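Local coordinates for protein 3-oxo-tetronate kinase (PDB 5DMH) that catalyses the ATP-dependent phosphorylation of 3-oxo-tetronate to 3-oxo-tetronate 4-phosphate, as a member of the four-carbon acid sugar kinase family, at residues A[292-296]-A[297-301]; A[167-170]-A[171-174]; A[262-265]-A[266-270]; A[378-382]-A[383-387]. One frame throughout, in Å; residues are numbered along the deposited sequence.

Contact 1 (A[292-296]-A[297-301]); sequences AGSAS and RATNG. With ADP (adenosine-5'-diphosphate), chain C.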
loop_
_atom_site.group_PDB
_atom_site.type_symbol
_atom_site.label_atom_id
_atom_site.label_comp_id
_atom_site.label_asym_id
_atom_site.label_seq_id
_atom_site.Cartn_x
_atom_site.Cartn_y
_atom_site.Cartn_z
ATOM N N ALA A 292 3.777 14.697 5.619
ATOM C CA ALA A 292 2.382 14.323 5.386
ATOM C C ALA A 292 1.847 14.899 4.087
ATOM O O ALA A 292 1.703 16.107 3.943
ATOM C CB ALA A 292 1.514 14.746 6.557
ATOM N N GLY A 293 1.593 14.011 3.130
ATOM C CA GLY A 293 1.024 14.378 1.857
ATOM C C GLY A 293 -0.361 13.803 1.599
ATOM O O GLY A 293 -0.985 14.154 0.614
ATOM N N SER A 294 -0.835 12.921 2.474
ATOM C CA SER A 294 -2.221 12.455 2.433
ATOM C C SER A 294 -3.201 13.574 2.806
ATOM O O SER A 294 -2.926 14.361 3.700
ATOM C CB SER A 294 -2.372 11.278 3.399
ATOM O OG SER A 294 -3.726 10.787 3.463
ATOM N N ALA A 295 -4.349 13.606 2.147
ATOM C CA ALA A 295 -5.445 14.515 2.479
ATOM C C ALA A 295 -6.632 13.814 3.166
ATOM O O ALA A 295 -7.743 14.353 3.198
ATOM C CB ALA A 295 -5.942 15.187 1.222
ATOM N N SER A 296 -6.393 12.622 3.687
ATOM C CA SER A 296 -7.460 11.810 4.251
ATOM C C SER A 296 -7.936 12.387 5.563
ATOM O O SER A 296 -7.258 13.197 6.201
ATOM C CB SER A 296 -6.956 10.408 4.500
ATOM O OG SER A 296 -6.093 10.427 5.615
ATOM N N ARG A 297 -9.113 11.958 5.984
ATOM C CA ARG A 297 -9.635 12.330 7.266
ATOM C C ARG A 297 -8.730 11.884 8.389
ATOM O O ARG A 297 -8.483 12.648 9.319
ATOM C CB ARG A 297 -11.018 11.721 7.449
ATOM C CG ARG A 297 -12.093 12.475 6.714
ATOM C CD ARG A 297 -13.451 11.872 7.042
ATOM N NE ARG A 297 -14.396 12.045 5.945
ATOM C CZ ARG A 297 -15.583 11.458 5.886
ATOM N NH1 ARG A 297 -15.968 10.645 6.862
ATOM N NH2 ARG A 297 -16.381 11.674 4.845
ATOM N N ALA A 298 -8.214 10.667 8.290
ATOM C CA ALA A 298 -7.301 10.149 9.306
ATOM C C ALA A 298 -6.043 11.033 9.403
ATOM O O ALA A 298 -5.630 11.433 10.492
ATOM C CB ALA A 298 -6.906 8.742 8.971
ATOM N N THR A 299 -5.476 11.384 8.259
ATOM C CA THR A 299 -4.274 12.211 8.249
ATOM C C THR A 299 -4.596 13.634 8.730
ATOM O O THR A 299 -3.789 14.227 9.455
ATOM C CB THR A 299 -3.567 12.245 6.876
ATOM O OG1 THR A 299 -3.265 10.915 6.450
ATOM C CG2 THR A 299 -2.285 12.999 6.969
ATOM N N ASN A 300 -5.758 14.183 8.356
ATOM C CA ASN A 300 -6.172 15.487 8.895
ATOM C C ASN A 300 -6.230 15.445 10.412
ATOM O O ASN A 300 -5.755 16.381 11.107
ATOM C CB ASN A 300 -7.469 16.005 8.247
ATOM C CG ASN A 300 -7.210 16.768 6.943
ATOM O OD1 ASN A 300 -6.937 17.966 6.951
ATOM N ND2 ASN A 300 -7.301 16.073 5.821
ATOM N N GLY A 301 -6.797 14.367 10.942
ATOM C CA GLY A 301 -6.907 14.209 12.369
ATOM C C GLY A 301 -5.563 14.050 13.055
ATOM O O GLY A 301 -5.364 14.545 14.173
HETATM P PB ADP C . -3.377 8.512 0.450
HETATM O O1B ADP C . -2.526 7.428 1.104
HETATM O O2B ADP C . -4.234 9.236 1.474
HETATM O O3B ADP C . -4.141 8.030 -0.774
HETATM P PA ADP C . -1.359 9.788 -1.245
HETATM O O1A ADP C . -0.106 10.428 -0.794
HETATM O O2A ADP C . -1.363 8.486 -1.970
HETATM O O3A ADP C . -2.350 9.711 0.045
HETATM O "O5'" ADP C . -2.170 10.755 -2.236
HETATM C "C5'" ADP C . -2.502 12.090 -1.879
HETATM C "C4'" ADP C . -2.315 12.984 -3.102
HETATM O "O4'" ADP C . -2.963 14.226 -2.882
HETATM C "C3'" ADP C . -0.845 13.290 -3.359
HETATM O "O3'" ADP C . -0.572 13.374 -4.771
HETATM C "C2'" ADP C . -0.685 14.626 -2.705
HETATM O "O2'" ADP C . 0.466 15.317 -3.142
HETATM C "C1'" ADP C . -2.007 15.265 -3.056
HETATM N N9 ADP C . -2.276 16.387 -2.163
HETATM C C8 ADP C . -2.056 16.441 -0.827
HETATM N N7 ADP C . -2.388 17.644 -0.336
HETATM C C5 ADP C . -2.826 18.375 -1.389
HETATM C C6 ADP C . -3.305 19.745 -1.565
HETATM N N6 ADP C . -3.398 20.525 -0.468
HETATM N N1 ADP C . -3.678 20.133 -2.800
HETATM C C2 ADP C . -3.597 19.315 -3.871
HETATM N N3 ADP C . -3.144 18.041 -3.804
HETATM C C4 ADP C . -2.743 17.547 -2.594
#
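The ADP pocket meets the N-terminus of helix 297-308 here, and Ser296 and Thr299 make the helix cap. Thr299 N donates to Ser296 OG at 2.9 Å, with an N-H...O angle of 163°, which marks Ser296 as the N-cap residue. OG lies between the backbone N and the carbonyl carbon (chi1 73°), a rotation that turns it against the first turn of the helix. The carbonyl of Ser296 carries two bonds from one residue. Asn300 N reaches Ser296 O at 2.8 Å, 20° from the carbonyl plane, while Asn300 ND2 comes in at 2.9 Å from well above that plane. The same ND2 also donates to Ser348 O. Beside the cap, Ser294 forms an ST turn: Ser296 N donates to Ser294 OG at 3.2 Å. Ser294 OG in turn donates to ADP O2B, on the beta phosphate, at 2.6 Å. Thr299 OG1 sits 3.0 Å from Ser294 OG and is bonded to Lys434 NZ and Gly436 O; Gly436 O is also a partner of Ser296 OG. A strand running through a short serine-rich loop into a capped helix is consistent with a phosphate-binding site at a helix N-terminus, here with ADP bound.

Contact 2 (A[167-170]-A[171-174]); sequences ALLN and ESGM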
loop_
_atom_site.group_PDB
_atom_site.type_symbol
_atom_site.label_atom_id
_atom_site.label_comp_id
_atom_site.label_asym_id
_atom_site.label_seq_id
_atom_site.Cartn_x
_atom_site.Cartn_y
_atom_site.Cartn_z
ATOM N N ALA A 167 -20.433 2.363 6.458
ATOM C CA ALA A 167 -20.693 3.216 5.297
ATOM C C ALA A 167 -20.215 2.542 4.026
ATOM O O ALA A 167 -19.179 1.891 4.010
ATOM C CB ALA A 167 -20.004 4.561 5.448
ATOM N N LEU A 168 -20.982 2.724 2.964
ATOM C CA LEU A 168 -20.540 2.380 1.616
ATOM C C LEU A 168 -19.307 3.227 1.280
ATOM O O LEU A 168 -19.141 4.369 1.784
ATOM C CB LEU A 168 -21.645 2.682 0.609
ATOM C CG LEU A 168 -22.864 1.752 0.600
ATOM C CD1 LEU A 168 -24.056 2.413 -0.113
ATOM C CD2 LEU A 168 -22.491 0.453 -0.026
ATOM N N LEU A 169 -18.473 2.679 0.421
ATOM C CA LEU A 169 -17.226 3.313 0.004
ATOM C C LEU A 169 -17.421 4.759 -0.394
ATOM O O LEU A 169 -16.608 5.631 -0.042
ATOM C CB LEU A 169 -16.635 2.551 -1.183
ATOM C CG LEU A 169 -15.352 3.059 -1.846
ATOM C CD1 LEU A 169 -14.208 2.960 -0.842
ATOM C CD2 LEU A 169 -15.023 2.239 -3.099
ATOM N N ASN A 170 -18.495 5.013 -1.135
ATOM C CA ASN A 170 -18.731 6.321 -1.725
ATOM C C ASN A 170 -19.415 7.313 -0.776
ATOM O O ASN A 170 -19.692 8.446 -1.146
ATOM C CB ASN A 170 -19.535 6.164 -3.012
ATOM C CG ASN A 170 -20.918 5.589 -2.757
ATOM O OD1 ASN A 170 -21.064 4.633 -2.006
ATOM N ND2 ASN A 170 -21.933 6.203 -3.329
ATOM N N GLU A 171 -19.632 6.878 0.450
ATOM C CA GLU A 171 -20.103 7.711 1.548
ATOM C C GLU A 171 -19.103 7.667 2.742
ATOM O O GLU A 171 -19.454 8.042 3.874
ATOM C CB GLU A 171 -21.464 7.209 2.021
ATOM C CG GLU A 171 -22.613 7.373 1.054
ATOM C CD GLU A 171 -23.941 6.898 1.682
ATOM O OE1 GLU A 171 -24.582 7.681 2.404
ATOM O OE2 GLU A 171 -24.294 5.731 1.502
ATOM N N SER A 172 -17.866 7.235 2.487
ATOM C CA SER A 172 -16.865 6.977 3.523
ATOM C C SER A 172 -15.800 8.085 3.669
ATOM O O SER A 172 -14.984 8.079 4.603
ATOM C CB SER A 172 -16.130 5.673 3.211
ATOM O OG SER A 172 -15.226 5.872 2.125
ATOM N N GLY A 173 -15.815 9.026 2.739
ATOM C CA GLY A 173 -14.733 9.982 2.578
ATOM C C GLY A 173 -13.914 9.720 1.306
ATOM O O GLY A 173 -13.273 10.644 0.791
HETATM N N MSE A 174 -13.915 8.486 0.790
HETATM C CA MSE A 174 -13.150 8.168 -0.424
HETATM C C MSE A 174 -13.733 8.840 -1.667
HETATM O O MSE A 174 -13.051 9.012 -2.666
HETATM C CB MSE A 174 -13.032 6.651 -0.645
HETATM C CG MSE A 174 -11.999 6.006 0.245
HETATM SE SE MSE A 174 -10.195 6.780 0.012
HETATM C CE MSE A 174 -9.907 6.268 -1.822
HETATM O O HOH W 1 -23.482 4.149 3.501
HETATM O O HOH W 2 -24.274 5.722 -1.582
#
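Ser172 and Leu169 carry the turn that follows strand 167-168, the edge strand of a three-stranded antiparallel sheet; both side chains also touch its neighbour, strand 161-164. The serine OG lies between its own backbone N and carbonyl carbon (chi1 74°), and from there it donates to Leu169 O at 2.6 Å, tilted 25° from the carbonyl plane. Ser172 N reaches the same Leu169 O at 3.2 Å, from far above the plane and on the same face as OG, so one carbonyl is gripped twice from one side. The hydroxyl oxygen also accepts from Met174 N, with an N-H...O angle of 167°, an ST turn. One residue earlier, Glu171 N donates to Leu168 O at 2.9 Å.

Leu169 holds CG anti to its backbone N, with chi2 then turning CD1 to 3.9 Å from CB of Met174, a selenomethionine. The latter chain bends at both chi2 and chi3 and leads away from the leucine; it touches Asp121 and Asn437 and lies about 4 Å, side chain to side chain, from His177, a probable ATP-binding residue. Glu171, extended beyond CG, runs back to Leu168, where Glu171 OE2 lies 3.7 Å from Leu168 CD1. Two waters donate to that carboxylate oxygen. One, 2.7 Å from Glu171 OE2, accepts from Leu168 N; the other accepts from Asn170 ND2. Serine and backbone bonds thus fix the turn directly, whereas the carboxylate of the exposed Glu171 holds Leu168 N and Asn170 ND2 through water, probably more softly.

Contact 3 (A[262-265]-A[266-270]); sequences LPEN and FRRAG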
loop_
_atom_site.group_PDB
_atom_site.type_symbol
_atom_site.label_atom_id
_atom_site.label_comp_id
_atom_site.label_asym_id
_atom_site.label_seq_id
_atom_site.Cartn_x
_atom_site.Cartn_y
_atom_site.Cartn_z
ATOM N N LEU A 262 -2.294 -17.221 3.289
ATOM C CA LEU A 262 -1.404 -17.814 2.279
ATOM C C LEU A 262 -0.240 -18.571 2.923
ATOM O O LEU A 262 0.123 -19.658 2.478
ATOM C CB LEU A 262 -0.945 -16.758 1.275
ATOM C CG LEU A 262 -2.112 -16.090 0.532
ATOM C CD1 LEU A 262 -1.615 -15.042 -0.445
ATOM C CD2 LEU A 262 -3.005 -17.110 -0.158
ATOM N N PRO A 263 0.345 -18.022 3.994
ATOM C CA PRO A 263 1.407 -18.806 4.648
ATOM C C PRO A 263 0.944 -20.168 5.119
ATOM O O PRO A 263 1.665 -21.155 4.995
ATOM C CB PRO A 263 1.793 -17.920 5.841
ATOM C CG PRO A 263 1.509 -16.553 5.374
ATOM C CD PRO A 263 0.233 -16.675 4.577
ATOM N N GLU A 264 -0.266 -20.250 5.644
ATOM C CA GLU A 264 -0.771 -21.536 6.098
ATOM C C GLU A 264 -0.883 -22.538 4.944
ATOM O O GLU A 264 -0.608 -23.722 5.128
ATOM C CB GLU A 264 -2.111 -21.368 6.809
ATOM C CG GLU A 264 -2.638 -22.631 7.421
ATOM C CD GLU A 264 -1.794 -23.127 8.579
ATOM O OE1 GLU A 264 -1.065 -22.312 9.178
ATOM O OE2 GLU A 264 -1.863 -24.337 8.892
ATOM N N ASN A 265 -1.291 -22.090 3.755
ATOM C CA ASN A 265 -1.270 -22.979 2.591
ATOM C C ASN A 265 0.099 -23.628 2.388
ATOM O O ASN A 265 0.194 -24.827 2.154
ATOM C CB ASN A 265 -1.623 -22.236 1.311
ATOM C CG ASN A 265 -3.069 -21.816 1.248
ATOM O OD1 ASN A 265 -3.969 -22.441 1.855
ATOM N ND2 ASN A 265 -3.318 -20.761 0.474
ATOM N N PHE A 266 1.163 -22.835 2.451
ATOM C CA PHE A 266 2.497 -23.385 2.192
ATOM C C PHE A 266 2.937 -24.316 3.318
ATOM O O PHE A 266 3.584 -25.323 3.082
ATOM C CB PHE A 266 3.514 -22.260 1.960
ATOM C CG PHE A 266 3.215 -21.433 0.739
ATOM C CD1 PHE A 266 3.304 -21.999 -0.525
ATOM C CD2 PHE A 266 2.836 -20.112 0.849
ATOM C CE1 PHE A 266 3.016 -21.246 -1.655
ATOM C CE2 PHE A 266 2.536 -19.344 -0.294
ATOM C CZ PHE A 266 2.630 -19.917 -1.533
ATOM N N ARG A 267 2.572 -23.983 4.545
ATOM C CA ARG A 267 2.870 -24.857 5.674
ATOM C C ARG A 267 2.188 -26.211 5.498
ATOM O O ARG A 267 2.812 -27.268 5.658
ATOM C CB ARG A 267 2.422 -24.195 6.981
ATOM C CG ARG A 267 3.399 -23.171 7.514
ATOM C CD ARG A 267 3.098 -22.815 8.956
ATOM N NE ARG A 267 1.860 -22.046 9.085
ATOM C CZ ARG A 267 1.764 -20.725 8.987
ATOM N NH1 ARG A 267 2.840 -19.974 8.766
ATOM N NH2 ARG A 267 0.576 -20.140 9.118
ATOM N N ARG A 268 0.910 -26.174 5.162
ATOM C CA ARG A 268 0.139 -27.399 4.949
ATOM C C ARG A 268 0.721 -28.265 3.841
ATOM O O ARG A 268 0.653 -29.494 3.885
ATOM C CB ARG A 268 -1.289 -27.035 4.578
ATOM C CG ARG A 268 -2.285 -27.546 5.560
ATOM C CD ARG A 268 -2.852 -26.434 6.366
ATOM N NE ARG A 268 -4.160 -26.037 5.864
ATOM C CZ ARG A 268 -5.088 -25.432 6.597
ATOM N NH1 ARG A 268 -6.247 -25.107 6.048
ATOM N NH2 ARG A 268 -4.861 -25.157 7.879
ATOM N N ALA A 269 1.273 -27.608 2.829
ATOM C CA ALA A 269 1.826 -28.290 1.675
ATOM C C ALA A 269 3.241 -28.799 1.934
ATOM O O ALA A 269 3.840 -29.423 1.063
ATOM C CB ALA A 269 1.818 -27.354 0.463
ATOM N N GLY A 270 3.766 -28.533 3.129
ATOM C CA GLY A 270 5.080 -29.030 3.512
ATOM C C GLY A 270 6.194 -28.188 2.911
ATOM O O GLY A 270 7.360 -28.582 2.937
#
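Glu264 is clasped by two arginines on the next turn of helix 262-268, Arg267 and Arg268, in a three-residue salt-bridge network. Its CG stands anti to the backbone N (chi1 -175°) and the chain then bends at chi2, which lays the carboxylate over the turn ahead. Arg267 approaches side-on and puts two nitrogens on a single oxygen: NE lies 2.9 Å and NH2 2.7 Å from Glu264 OE1. That oxygen is in the guanidinium plane, yet the two flat groups are turned 58° apart; NH2 meets OE1 on its anti side, while NE comes from above the carboxylate plane. One face of the guanidinium rests over Glu264 N and Pro263 C. Arg268 holds the other oxygen more loosely, with NH2 3.3 Å from Glu264 OE2 and its guanidinium face over Glu264 CG.

Phe266 turns to the buried side, where CD2 comes to 3.2 Å from Leu262 O, Pro263 CA lies at the ring edge, and Gln111 is a neighbour. The helix then closes at Gly270 in a Schellman motif. Each carboxylate oxygen faces a guanidinium, so the negative charge is probably balanced and the acid kept ionised. Arg267 NH1 donates to Asn54 O, in the loop after helix 41-53, and Arg268 NH1 forms a salt bridge with Glu244, a second acid, which ties the network to helix 236-245.

Contact 4 (A[378-382]-A[383-387]); sequences AGLLA and RGTRR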
loop_
_atom_site.group_PDB
_atom_site.type_symbol
_atom_site.label_atom_id
_atom_site.label_comp_id
_atom_site.label_asym_id
_atom_site.label_seq_id
_atom_site.Cartn_x
_atom_site.Cartn_y
_atom_site.Cartn_z
ATOM N N ALA A 378 15.086 14.170 1.165
ATOM C CA ALA A 378 16.458 14.013 0.673
ATOM C C ALA A 378 17.413 14.967 1.396
ATOM O O ALA A 378 18.510 14.584 1.792
ATOM C CB ALA A 378 16.524 14.237 -0.825
ATOM N N GLY A 379 16.970 16.203 1.574
ATOM C CA GLY A 379 17.751 17.210 2.282
ATOM C C GLY A 379 18.036 16.815 3.718
ATOM O O GLY A 379 19.149 17.005 4.226
ATOM N N LEU A 380 17.039 16.229 4.362
ATOM C CA LEU A 380 17.148 15.845 5.771
ATOM C C LEU A 380 18.069 14.626 5.918
ATOM O O LEU A 380 18.892 14.575 6.842
ATOM C CB LEU A 380 15.755 15.618 6.381
ATOM C CG LEU A 380 14.881 16.862 6.623
ATOM C CD1 LEU A 380 13.521 16.478 7.191
ATOM C CD2 LEU A 380 15.552 17.878 7.546
ATOM N N LEU A 381 17.987 13.693 4.966
ATOM C CA LEU A 381 18.897 12.575 4.901
ATOM C C LEU A 381 20.336 13.065 4.848
ATOM O O LEU A 381 21.216 12.536 5.541
ATOM C CB LEU A 381 18.599 11.711 3.663
ATOM C CG LEU A 381 19.591 10.577 3.391
ATOM C CD1 LEU A 381 19.491 9.514 4.456
ATOM C CD2 LEU A 381 19.351 9.994 2.002
ATOM N N ALA A 382 20.590 14.068 4.017
ATOM C CA ALA A 382 21.958 14.588 3.899
ATOM C C ALA A 382 22.403 15.206 5.219
ATOM O O ALA A 382 23.605 15.269 5.522
ATOM C CB ALA A 382 22.054 15.617 2.783
ATOM N N ARG A 383 21.434 15.661 6.003
ATOM C CA ARG A 383 21.735 16.352 7.259
ATOM C C ARG A 383 21.748 15.431 8.481
ATOM O O ARG A 383 21.910 15.914 9.600
ATOM C CB ARG A 383 20.770 17.523 7.479
ATOM C CG ARG A 383 21.018 18.665 6.515
ATOM C CD ARG A 383 19.948 19.740 6.575
ATOM N NE ARG A 383 19.925 20.486 5.316
ATOM C CZ ARG A 383 19.585 21.764 5.199
ATOM N NH1 ARG A 383 19.234 22.472 6.261
ATOM N NH2 ARG A 383 19.608 22.344 4.008
ATOM N N GLY A 384 21.555 14.127 8.270
ATOM C CA GLY A 384 21.710 13.136 9.328
ATOM C C GLY A 384 20.399 12.586 9.909
ATOM O O GLY A 384 20.421 11.839 10.887
ATOM N N THR A 385 19.272 12.949 9.319
ATOM C CA THR A 385 17.975 12.485 9.817
ATOM C C THR A 385 17.893 10.978 9.579
ATOM O O THR A 385 18.303 10.505 8.518
ATOM C CB THR A 385 16.809 13.256 9.143
ATOM O OG1 THR A 385 16.874 14.636 9.544
ATOM C CG2 THR A 385 15.455 12.681 9.547
ATOM N N ARG A 386 17.417 10.233 10.584
ATOM C CA ARG A 386 17.436 8.773 10.543
ATOM C C ARG A 386 16.032 8.160 10.634
ATOM O O ARG A 386 15.846 7.003 10.265
ATOM C CB ARG A 386 18.298 8.216 11.674
ATOM C CG ARG A 386 19.750 8.656 11.608
ATOM C CD ARG A 386 20.518 7.870 10.567
ATOM N NE ARG A 386 20.550 6.447 10.911
ATOM C CZ ARG A 386 21.347 5.915 11.832
ATOM N NH1 ARG A 386 22.202 6.679 12.499
ATOM N NH2 ARG A 386 21.295 4.613 12.079
ATOM N N ARG A 387 15.064 8.914 11.160
ATOM C CA ARG A 387 13.688 8.390 11.320
ATOM C C ARG A 387 12.716 9.218 10.490
ATOM O O ARG A 387 12.661 10.437 10.623
ATOM C CB ARG A 387 13.236 8.402 12.795
ATOM C CG ARG A 387 14.099 7.560 13.751
ATOM C CD ARG A 387 13.654 7.715 15.208
ATOM N NE ARG A 387 13.964 9.048 15.701
ATOM C CZ ARG A 387 13.205 9.791 16.503
ATOM N NH1 ARG A 387 13.632 10.998 16.858
ATOM N NH2 ARG A 387 12.043 9.361 16.958
HETATM O O HOH W 3 20.875 10.395 7.664
#
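Thr385 folds back over the last turn of helix 362-382 and meets Leu380. Its backbone N donates to Leu380 O at 3.0 Å with an N-H...O angle of 165°, entering from above the carbonyl plane. From CB outward, the threonine stays close to that residue: CB is 3.4 Å from Leu380 O, and OG1 lies at the same distance from this oxygen, a weak approach at most, and 3.5 Å from Leu380 CB. With chi1 at -66°, OG1 is anti to the carbonyl carbon, which is what swings it against the leucine, while CG2 takes the position anti to the backbone N. Beyond these segments the threonine touches Pro287 and Val289, and the leucine side chain reaches Leu332, Ala335 and Val289.

The bond from Thr385 N to Leu380 O (6→1) encloses a second one (5→2), in which Gly384 N donates to Leu381 O at 3.2 Å; with Gly384 at positive phi, a backbone shape that calls for glycine here, the pair makes a Schellman motif. Arg383 N makes two weak bonds, to Gly379 O and Leu380 O. Its side chain runs extended from CG to NE along the helix end, Arg383 CG lying 3.4 Å from Gly379 O, and it touches Leu332 and Ala336. A water donates to both Leu381 O and Thr385 O, 2.7 Å from the latter. Carbonyls of the ending helix are thus satisfied by the returning backbone and by solvent, while Leu380 and Thr385 put the apolar side of the turn against strand 288-292.

How the contacts relate
From the N terminus the order is contact 2, contact 3, contact 1, contact 4; each closes a bend or turn of its own, in series, and none nests in or crosses another. Contact 2 turns the chain out of strand 167-168 toward His177, and contact 3 forms and ends helix 262-268. Contact 1 leads strand 288-292 into helix 297-308, and contact 4 leads helix 362-382 toward strand 387-391. Contacts 1 and 2 alone touch: Arg297 NH2 lies 3.3 Å from Gly173 CA, a packing contact between the nucleotide-binding and sugar-binding domains. Contacts 3 and 4 are remote, with centres about 41 Å apart.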